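Local structure of sensor protein (Pseudomonas syringae pv. tomato, 2R8R) at residues K105-I110 and P149-Q154; G138-Q143 and Q194-A199. The protein probably acts as a membrane-bound sensor histidine kinase that uses ATP to phosphorylate a protein histidine, this chain being its N-terminal, P-loop NTPase-related region. All blocks are in the same frame, centred on the assembly; numbering follows the deposited sequence.

Contact 1 of 2, residues K105-I110 and P149-Q154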
loop_
_atom_site.group_PDB
_atom_site.type_symbol
_atom_site.label_atom_id
_atom_site.label_comp_id
_atom_site.label_asym_id
_atom_site.label_seq_id
_atom_site.Cartn_x
_atom_site.Cartn_y
_atom_site.Cartn_z
ATOM N N LYS A 105 -2.019 -3.126 -13.677
ATOM C CA LYS A 105 -2.131 -2.617 -12.333
ATOM C C LYS A 105 -2.003 -3.737 -11.323
ATOM O O LYS A 105 -2.478 -4.856 -11.535
ATOM C CB LYS A 105 -3.493 -1.936 -12.144
ATOM C CG LYS A 105 -3.745 -0.677 -12.950
ATOM C CD LYS A 105 -2.806 0.516 -12.700
ATOM C CE LYS A 105 -3.050 1.197 -11.353
ATOM N NZ LYS A 105 -2.384 2.553 -11.098
ATOM N N ARG A 106 -1.399 -3.422 -10.186
ATOM C CA ARG A 106 -1.314 -4.368 -9.072
ATOM C C ARG A 106 -2.670 -4.733 -8.466
ATOM O O ARG A 106 -2.812 -5.827 -7.996
ATOM C CB ARG A 106 -0.386 -3.836 -8.014
ATOM C CG ARG A 106 -0.172 -4.751 -6.831
ATOM C CD ARG A 106 0.892 -4.146 -5.919
ATOM N NE ARG A 106 2.225 -4.322 -6.482
ATOM C CZ ARG A 106 3.331 -3.801 -5.962
ATOM N NH1 ARG A 106 3.267 -3.052 -4.851
ATOM N NH2 ARG A 106 4.514 -4.039 -6.549
ATOM N N TRP A 107 -3.662 -3.832 -8.502
ATOM C CA TRP A 107 -5.009 -4.173 -8.067
ATOM C C TRP A 107 -5.584 -5.360 -8.847
ATOM O O TRP A 107 -6.259 -6.178 -8.260
ATOM C CB TRP A 107 -5.970 -2.975 -8.028
ATOM C CG TRP A 107 -6.418 -2.339 -9.337
ATOM C CD1 TRP A 107 -5.987 -1.152 -9.847
ATOM C CD2 TRP A 107 -7.434 -2.816 -10.240
ATOM N NE1 TRP A 107 -6.654 -0.865 -11.018
ATOM C CE2 TRP A 107 -7.529 -1.878 -11.297
ATOM C CE3 TRP A 107 -8.262 -3.947 -10.267
ATOM C CZ2 TRP A 107 -8.416 -2.038 -12.367
ATOM C CZ3 TRP A 107 -9.140 -4.108 -11.330
ATOM C CH2 TRP A 107 -9.204 -3.163 -12.364
ATOM N N GLN A 108 -5.256 -5.481 -10.135
ATOM C CA GLN A 108 -5.645 -6.659 -10.928
ATOM C C GLN A 108 -4.958 -7.934 -10.486
ATOM O O GLN A 108 -5.562 -8.993 -10.518
ATOM C CB GLN A 108 -5.339 -6.451 -12.407
ATOM C CG GLN A 108 -6.121 -5.382 -13.047
ATOM C CD GLN A 108 -5.613 -5.085 -14.443
ATOM O OE1 GLN A 108 -4.920 -4.106 -14.631
ATOM N NE2 GLN A 108 -5.926 -5.968 -15.425
ATOM N N ASP A 109 -3.683 -7.846 -10.130
ATOM C CA ASP A 109 -2.971 -8.947 -9.504
ATOM C C ASP A 109 -3.717 -9.450 -8.265
ATOM O O ASP A 109 -3.909 -10.639 -8.066
ATOM C CB ASP A 109 -1.574 -8.514 -9.039
ATOM C CG ASP A 109 -0.598 -8.177 -10.190
ATOM O OD1 ASP A 109 -0.925 -8.340 -11.406
ATOM O OD2 ASP A 109 0.527 -7.763 -9.831
ATOM N N ILE A 110 -4.118 -8.503 -7.425
ATOM C CA ILE A 110 -4.901 -8.761 -6.244
ATOM C C ILE A 110 -6.248 -9.400 -6.557
ATOM O O ILE A 110 -6.644 -10.356 -5.904
ATOM C CB ILE A 110 -5.086 -7.447 -5.401
ATOM C CG1 ILE A 110 -3.749 -7.092 -4.729
ATOM C CG2 ILE A 110 -6.200 -7.623 -4.420
ATOM C CD1 ILE A 110 -3.627 -5.687 -4.174
ATOM N N PRO A 149 -9.340 2.796 -9.095
ATOM C CA PRO A 149 -10.777 3.056 -9.181
ATOM C C PRO A 149 -11.393 2.917 -7.809
ATOM O O PRO A 149 -11.038 1.987 -7.040
ATOM C CB PRO A 149 -11.295 1.979 -10.158
ATOM C CG PRO A 149 -10.100 1.546 -10.921
ATOM C CD PRO A 149 -8.960 1.629 -9.902
ATOM N N ASP A 150 -12.274 3.854 -7.486
ATOM C CA ASP A 150 -12.891 3.872 -6.167
ATOM C C ASP A 150 -13.563 2.530 -5.821
ATOM O O ASP A 150 -13.492 2.077 -4.685
ATOM C CB ASP A 150 -13.885 5.013 -6.076
ATOM C CG ASP A 150 -13.217 6.367 -6.189
ATOM O OD1 ASP A 150 -12.422 6.546 -7.131
ATOM O OD2 ASP A 150 -13.489 7.248 -5.338
ATOM N N TRP A 151 -14.180 1.894 -6.815
ATOM C CA TRP A 151 -14.897 0.629 -6.611
ATOM C C TRP A 151 -14.013 -0.508 -6.102
ATOM O O TRP A 151 -14.500 -1.373 -5.399
ATOM C CB TRP A 151 -15.676 0.204 -7.872
ATOM C CG TRP A 151 -14.807 -0.233 -8.996
ATOM C CD1 TRP A 151 -14.455 0.499 -10.073
ATOM C CD2 TRP A 151 -14.153 -1.513 -9.138
ATOM N NE1 TRP A 151 -13.637 -0.237 -10.897
ATOM C CE2 TRP A 151 -13.432 -1.473 -10.347
ATOM C CE3 TRP A 151 -14.144 -2.698 -8.378
ATOM C CZ2 TRP A 151 -12.694 -2.564 -10.817
ATOM C CZ3 TRP A 151 -13.420 -3.783 -8.839
ATOM C CH2 TRP A 151 -12.702 -3.714 -10.044
ATOM N N VAL A 152 -12.720 -0.489 -6.412
ATOM C CA VAL A 152 -11.781 -1.510 -5.903
ATOM C C VAL A 152 -11.729 -1.450 -4.373
ATOM O O VAL A 152 -11.774 -2.493 -3.664
ATOM C CB VAL A 152 -10.358 -1.397 -6.506
ATOM C CG1 VAL A 152 -9.397 -2.326 -5.783
ATOM C CG2 VAL A 152 -10.358 -1.765 -7.955
ATOM N N LEU A 153 -11.681 -0.226 -3.865
ATOM C CA LEU A 153 -11.691 -0.020 -2.416
ATOM C C LEU A 153 -13.082 -0.204 -1.783
ATOM O O LEU A 153 -13.188 -0.761 -0.694
ATOM C CB LEU A 153 -11.085 1.349 -2.085
ATOM C CG LEU A 153 -10.988 1.708 -0.613
ATOM C CD1 LEU A 153 -9.850 2.629 -0.393
ATOM C CD2 LEU A 153 -12.297 2.373 -0.178
ATOM N N GLN A 154 -14.128 0.270 -2.469
ATOM C CA GLN A 154 -15.527 0.166 -1.988
ATOM C C GLN A 154 -15.993 -1.278 -1.818
ATOM O O GLN A 154 -16.751 -1.597 -0.915
ATOM C CB GLN A 154 -16.495 0.892 -2.933
ATOM C CG GLN A 154 -16.321 2.409 -2.871
ATOM C CD GLN A 154 -16.976 3.177 -4.030
ATOM O OE1 GLN A 154 -17.635 2.591 -4.899
ATOM N NE2 GLN A 154 -16.804 4.514 -4.028
#

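Contact 2 of 2, residues G138-Q143 and Q194-A199. With SO4 (sulfate ion), chain E.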
loop_
_atom_site.group_PDB
_atom_site.type_symbol
_atom_site.label_atom_id
_atom_site.label_comp_id
_atom_site.label_asym_id
_atom_site.label_seq_id
_atom_site.Cartn_x
_atom_site.Cartn_y
_atom_site.Cartn_z
ATOM N N GLY A 138 -5.157 19.941 -6.782
ATOM C CA GLY A 138 -5.541 21.300 -6.448
ATOM C C GLY A 138 -4.992 21.764 -5.113
ATOM O O GLY A 138 -4.727 22.936 -4.921
ATOM N N ILE A 139 -4.821 20.829 -4.189
ATOM C CA ILE A 139 -4.362 21.138 -2.854
ATOM C C ILE A 139 -2.841 21.136 -2.856
ATOM O O ILE A 139 -2.236 22.121 -2.486
ATOM C CB ILE A 139 -4.951 20.119 -1.838
ATOM C CG1 ILE A 139 -6.375 20.534 -1.476
ATOM C CG2 ILE A 139 -4.093 19.986 -0.548
ATOM C CD1 ILE A 139 -7.118 19.420 -0.740
ATOM N N THR A 140 -2.234 20.044 -3.312
ATOM C CA THR A 140 -0.790 19.845 -3.175
ATOM C C THR A 140 0.053 20.407 -4.318
ATOM O O THR A 140 1.263 20.575 -4.154
ATOM C CB THR A 140 -0.433 18.330 -3.045
ATOM O OG1 THR A 140 -0.771 17.663 -4.260
ATOM C CG2 THR A 140 -1.160 17.666 -1.875
ATOM N N GLY A 141 -0.569 20.671 -5.467
ATOM C CA GLY A 141 0.144 20.998 -6.702
ATOM C C GLY A 141 0.939 19.838 -7.311
ATOM O O GLY A 141 1.626 20.022 -8.324
ATOM N N VAL A 142 0.850 18.641 -6.709
ATOM C CA VAL A 142 1.535 17.452 -7.230
ATOM C C VAL A 142 0.511 16.544 -7.931
ATOM O O VAL A 142 -0.574 16.263 -7.394
ATOM C CB VAL A 142 2.332 16.656 -6.127
ATOM C CG1 VAL A 142 3.175 15.517 -6.754
ATOM C CG2 VAL A 142 3.240 17.572 -5.321
ATOM N N GLN A 143 0.879 16.118 -9.143
ATOM C CA GLN A 143 0.131 15.165 -9.965
ATOM C C GLN A 143 0.106 13.745 -9.358
ATOM O O GLN A 143 1.149 13.186 -9.050
ATOM C CB GLN A 143 0.822 15.087 -11.324
ATOM C CG GLN A 143 0.146 14.228 -12.350
ATOM C CD GLN A 143 -0.553 15.052 -13.423
ATOM O OE1 GLN A 143 0.079 15.520 -14.397
ATOM N NE2 GLN A 143 -1.869 15.240 -13.251
ATOM N N GLN A 194 1.630 21.086 6.783
ATOM C CA GLN A 194 0.571 20.985 7.791
ATOM C C GLN A 194 -0.791 21.091 7.126
ATOM O O GLN A 194 -1.682 20.299 7.372
ATOM C CB GLN A 194 0.785 22.129 8.813
ATOM C CG GLN A 194 -0.246 22.254 9.928
ATOM C CD GLN A 194 -0.297 21.042 10.844
ATOM O OE1 GLN A 194 0.723 20.420 11.133
ATOM N NE2 GLN A 194 -1.490 20.714 11.320
ATOM N N THR A 195 -0.943 22.102 6.282
ATOM C CA THR A 195 -2.196 22.348 5.580
ATOM C C THR A 195 -2.580 21.170 4.695
ATOM O O THR A 195 -3.721 20.738 4.734
ATOM C CB THR A 195 -2.122 23.651 4.725
ATOM O OG1 THR A 195 -2.291 24.789 5.579
ATOM C CG2 THR A 195 -3.222 23.674 3.675
ATOM N N ASN A 196 -1.658 20.691 3.862
ATOM C CA ASN A 196 -1.955 19.591 2.945
ATOM C C ASN A 196 -2.250 18.258 3.652
ATOM O O ASN A 196 -3.196 17.548 3.299
ATOM C CB ASN A 196 -0.788 19.391 1.967
ATOM C CG ASN A 196 -0.669 20.512 0.940
ATOM O OD1 ASN A 196 -1.582 21.315 0.778
ATOM N ND2 ASN A 196 0.475 20.566 0.245
ATOM N N LEU A 197 -1.460 17.943 4.674
ATOM C CA LEU A 197 -1.630 16.704 5.421
ATOM C C LEU A 197 -2.932 16.702 6.242
ATOM O O LEU A 197 -3.543 15.661 6.424
ATOM C CB LEU A 197 -0.388 16.432 6.303
ATOM C CG LEU A 197 0.920 16.121 5.553
ATOM C CD1 LEU A 197 2.161 16.157 6.511
ATOM C CD2 LEU A 197 0.842 14.777 4.765
ATOM N N THR A 198 -3.361 17.857 6.717
ATOM C CA THR A 198 -4.646 18.015 7.385
ATOM C C THR A 198 -5.786 17.732 6.417
ATOM O O THR A 198 -6.749 17.015 6.755
ATOM C CB THR A 198 -4.798 19.455 7.945
ATOM O OG1 THR A 198 -3.860 19.632 9.014
ATOM C CG2 THR A 198 -6.213 19.726 8.451
ATOM N N ALA A 199 -5.658 18.287 5.210
ATOM C CA ALA A 199 -6.627 18.095 4.145
ATOM C C ALA A 199 -6.732 16.610 3.773
ATOM O O ALA A 199 -7.807 16.082 3.658
ATOM C CB ALA A 199 -6.225 18.965 2.905
HETATM S S SO4 E . 4.304 16.587 -11.201
HETATM O O1 SO4 E . 5.705 16.952 -11.335
HETATM O O2 SO4 E . 3.611 17.375 -10.198
HETATM O O3 SO4 E . 3.577 16.837 -12.464
HETATM O O4 SO4 E . 4.334 15.190 -10.788
#

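Contact 1 of 2, residues K105-I110 and P149-Q154
The indole of W107 meets P149, W151 and V152 together. The touching atoms are ring and aliphatic carbons plus the W107 indole nitrogen, no hydrogen bond crosses between K105-I110 and P149-Q154, and 178 Å² is buried over both sides. The tight part is formed by V152 and P149. V152 is buried, and its CG2 stands over one face of the W107 six-membered ring; the CH-pi evidence is a distance of 4.1 Å from V152 CG2 to that ring's centroid, 25° from the ring normal. On the opposite face the same indole is covered by CG of its own neighbour Q108, so a carbon lies against each side of the ring. P149 adds its CD, 3.6 Å from W107 NE1.

The solvent side is carried by W151, which is exposed and loses less surface to the contact than P149 or V152, although its CH2 still comes within 3.8 Å of W107 CZ3. It turns an edge to the W107 face in an offset edge-to-face pair, with six-membered centroids 5.4 Å apart and planes at 81°. Both indoles have CG tucked between backbone N and carbonyl carbon (chi1 70° in each); in W151 this brings the ring back over V152 CG2, so one methyl lies against both tryptophans.

A polar link runs beside the indoles: K105 NZ hydrogen-bonds to T147 O, just ahead of P149. Within this P-loop NTPase-related KdpD sensor region, the contact joins helix 106-115, which follows strand 87-90 and rests R106 and I110 on its V90, to helix 150-154, which precedes strand 158-161.

Contact 2 of 2, residues G138-Q143 and Q194-A199
T140 and N196 make the closest backbone approach, CA to CA 6.2 Å, where the last turn of helix 133-140 meets the first turn of helix 194-209. The first of these helices ends in an ST turn: T140 OG1 accepts from V142 N at 3.1 Å, after the chain has left helical geometry at G141 with a positive phi of 69°. That oxygen also hydrogen-bonds with V136 O, one turn back, so the threonine hydroxyl is tied to both the helix and the chain leaving it.

From the other helix, the side chain of N196 fits against the helix end. Its CG lies anti to the carbonyl carbon (chi1 -71°), which carries the amide forward although the CB itself does not head for the other helix. OD1 comes within 3.1 Å of I139 CG2, a close approach of methyl and oxygen, while I139 O is another acceptor nearby and makes no bond with OD1. On the other branch, ND2 sits 3.7 Å from T140 CA and beside T140 CG2; its polar need is met weakly, by F191 O. The I139 side chain runs past N196 in the opposite direction and ends on the next turn, CD1 touching A199 CB at 3.8 Å. No hydrogen bond spans the two segments, and the contact between them rests on van der Waals touching.

Beyond the ST turn the chain reaches a sulfate, probably from the crystallisation liquor: Q143 N donates to its O2 over 3.2 Å, almost straight at 175°.

In the fold
Contacts 1 and 2 have centres about 24 Å apart and nearest atoms about 11 Å apart, so they do not touch. Along the chain their segments alternate: 105-110, 138-143, 149-154, 194-199. Helices 133-140 and 150-154 follow each other, which ties the two contacts by a short connection. The centre of contact 1 is about 11 Å from the centre of the chain, that of contact 2 about 19 Å, nearer the periphery. Strand 119-125 falls between the first two segments and strand 158-161 between the last two; both belong to the five-stranded parallel sheet, of order 2-3-4-1-5, consistent with a P-loop NTPase core. The contacts thus join helices distant in sequence at separate places in one sensor domain.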